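Local coordinates for protein 3-hydroxyacyl-CoA dehydrogenase (Brucella suis, PDB 4O5O) that probably oxidises 3-hydroxyacyl-CoA substrates to 3-oxoacyl-CoA using a nicotinamide cofactor, as a member of the short-chain dehydrogenase family, at residues G174-M179 / V194-P199. Numbering follows the deposited sequence.
Sequences GGVAAM and VMTIAP
Thr196 meets Val176 and Ala177 through its methyl group, which reaches the helix at these two residues. With OG1 at chi1 -64°, CG2 falls anti to the backbone N, and the two branches meet different parts of the helix: the methyl its aliphatic surface, the hydroxyl the neighbourhood of its carbonyl oxygens. Val176 answers with one branch. Its CG1, itself anti to the backbone N (chi1 169°), lies 4.3 Å from CG2 of Thr196, methyl to methyl. The other branch, CG2 of Val176, is 6.7 Å from CG2 of Thr196 and takes no part. Ala177 brings its backbone closer than its side chain, since its CA is 4.5 Å from CG2 of Thr196 but its CB is 4.9 Å from that same atom. The Thr196 methyl is therefore set against both residues at loose van der Waals distances, and the interface buries a modest 100 Å².

No hydrogen bond joins the two segments: OG1 of Thr196 stops 4.3 Å from O of Val176. That hydroxyl instead bonds to OG1 of Thr180, which also bonds to O of Ala177, so Thr180, one residue past the segment, relays the hydroxyl of Thr196 to the helix backbone.

The nearest CA atoms of the two segments, those of Ala177 and Thr196, are 6.5 Å apart. Helix 167-187 is the connection in a beta-alpha-beta crossover from strand 149-154 to the adjacent, parallel strand 192-199 of a Rossmann-type sheet, and it carries a YxxxK sequence, the family's signature, just ahead of Gly174. Asn153 and Val251, on the strands flanking 192-199, touch Thr196; helix 112-137 packs on Val176 and Met179, Ala178 and Met179 meet a second subunit, and helix 231-243 covers Met195 and Ile197.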
loop_
_atom_site.group_PDB
_atom_site.type_symbol
_atom_site.label_atom_id
_atom_site.label_comp_id
_atom_site.label_asym_id
_atom_site.label_seq_id
_atom_site.Cartn_x
_atom_site.Cartn_y
_atom_site.Cartn_z
ATOM N N GLY B 174 -3.634 8.681 -8.646
ATOM C CA GLY B 174 -3.501 8.489 -7.212
ATOM C C GLY B 174 -4.623 9.204 -6.482
ATOM O O GLY B 174 -5.156 8.700 -5.491
ATOM N N GLY B 175 -5.000 10.386 -6.990
ATOM C CA GLY B 175 -6.163 11.077 -6.420
ATOM C C GLY B 175 -7.449 10.279 -6.608
ATOM O O GLY B 175 -8.258 10.179 -5.692
ATOM N N VAL B 176 -7.647 9.716 -7.803
ATOM C CA VAL B 176 -8.817 8.886 -8.023
ATOM C C VAL B 176 -8.807 7.697 -7.047
ATOM O O VAL B 176 -9.800 7.387 -6.408
ATOM C CB VAL B 176 -8.867 8.374 -9.474
ATOM C CG1 VAL B 176 -9.942 7.303 -9.622
ATOM C CG2 VAL B 176 -9.121 9.525 -10.449
ATOM N N ALA B 177 -7.661 7.026 -6.947
ATOM C CA ALA B 177 -7.558 5.868 -6.081
ATOM C C ALA B 177 -7.904 6.214 -4.625
ATOM O O ALA B 177 -8.683 5.513 -3.965
ATOM C CB ALA B 177 -6.181 5.233 -6.170
ATOM N N ALA B 178 -7.349 7.319 -4.129
ATOM C CA ALA B 178 -7.500 7.712 -2.710
ATOM C C ALA B 178 -8.909 8.137 -2.344
ATOM O O ALA B 178 -9.273 8.067 -1.193
ATOM C CB ALA B 178 -6.493 8.791 -2.326
ATOM N N MET B 179 -9.663 8.647 -3.314
ATOM C CA MET B 179 -11.056 9.020 -3.146
ATOM C C MET B 179 -11.973 7.841 -2.868
ATOM O O MET B 179 -13.090 8.028 -2.369
ATOM C CB MET B 179 -11.638 9.631 -4.452
ATOM C CG MET B 179 -11.239 11.000 -4.788
ATOM S SD MET B 179 -12.540 11.665 -5.813
ATOM C CE MET B 179 -12.559 10.799 -7.387
ATOM N N VAL B 194 -18.702 1.935 -4.483
ATOM C CA VAL B 194 -17.703 2.700 -5.200
ATOM C C VAL B 194 -16.439 1.864 -5.225
ATOM O O VAL B 194 -15.897 1.497 -4.167
ATOM C CB VAL B 194 -17.438 4.061 -4.526
ATOM C CG1 VAL B 194 -16.491 4.894 -5.365
ATOM C CG2 VAL B 194 -18.733 4.811 -4.285
ATOM N N MET B 195 -15.986 1.575 -6.451
ATOM C CA MET B 195 -14.804 0.771 -6.706
ATOM C C MET B 195 -13.925 1.424 -7.729
ATOM O O MET B 195 -14.385 2.229 -8.541
ATOM C CB MET B 195 -15.216 -0.588 -7.254
ATOM C CG MET B 195 -15.747 -1.550 -6.203
ATOM S SD MET B 195 -14.488 -2.166 -5.103
ATOM C CE MET B 195 -13.338 -2.923 -6.256
ATOM N N THR B 196 -12.661 1.037 -7.717
ATOM C CA THR B 196 -11.681 1.546 -8.679
ATOM C C THR B 196 -10.887 0.416 -9.269
ATOM O O THR B 196 -10.501 -0.506 -8.565
ATOM C CB THR B 196 -10.757 2.568 -7.994
ATOM O OG1 THR B 196 -11.571 3.666 -7.597
ATOM C CG2 THR B 196 -9.643 3.070 -8.908
ATOM N N ILE B 197 -10.681 0.467 -10.585
ATOM C CA ILE B 197 -9.765 -0.438 -11.270
ATOM C C ILE B 197 -8.524 0.350 -11.642
ATOM O O ILE B 197 -8.649 1.480 -12.150
ATOM C CB ILE B 197 -10.378 -1.052 -12.550
ATOM C CG1 ILE B 197 -11.647 -1.858 -12.253
ATOM C CG2 ILE B 197 -9.372 -1.892 -13.307
ATOM C CD1 ILE B 197 -12.507 -2.241 -13.454
ATOM N N ALA B 198 -7.343 -0.218 -11.390
ATOM C CA ALA B 198 -6.069 0.360 -11.775
ATOM C C ALA B 198 -5.483 -0.481 -12.915
ATOM O O ALA B 198 -4.779 -1.484 -12.668
ATOM C CB ALA B 198 -5.128 0.419 -10.567
ATOM N N PRO B 199 -5.774 -0.085 -14.163
ATOM C CA PRO B 199 -5.226 -0.877 -15.255
ATOM C C PRO B 199 -3.721 -0.751 -15.436
ATOM O O PRO B 199 -3.158 0.322 -15.192
ATOM C CB PRO B 199 -5.944 -0.335 -16.501
ATOM C CG PRO B 199 -7.012 0.558 -16.026
ATOM C CD PRO B 199 -6.628 1.004 -14.647
#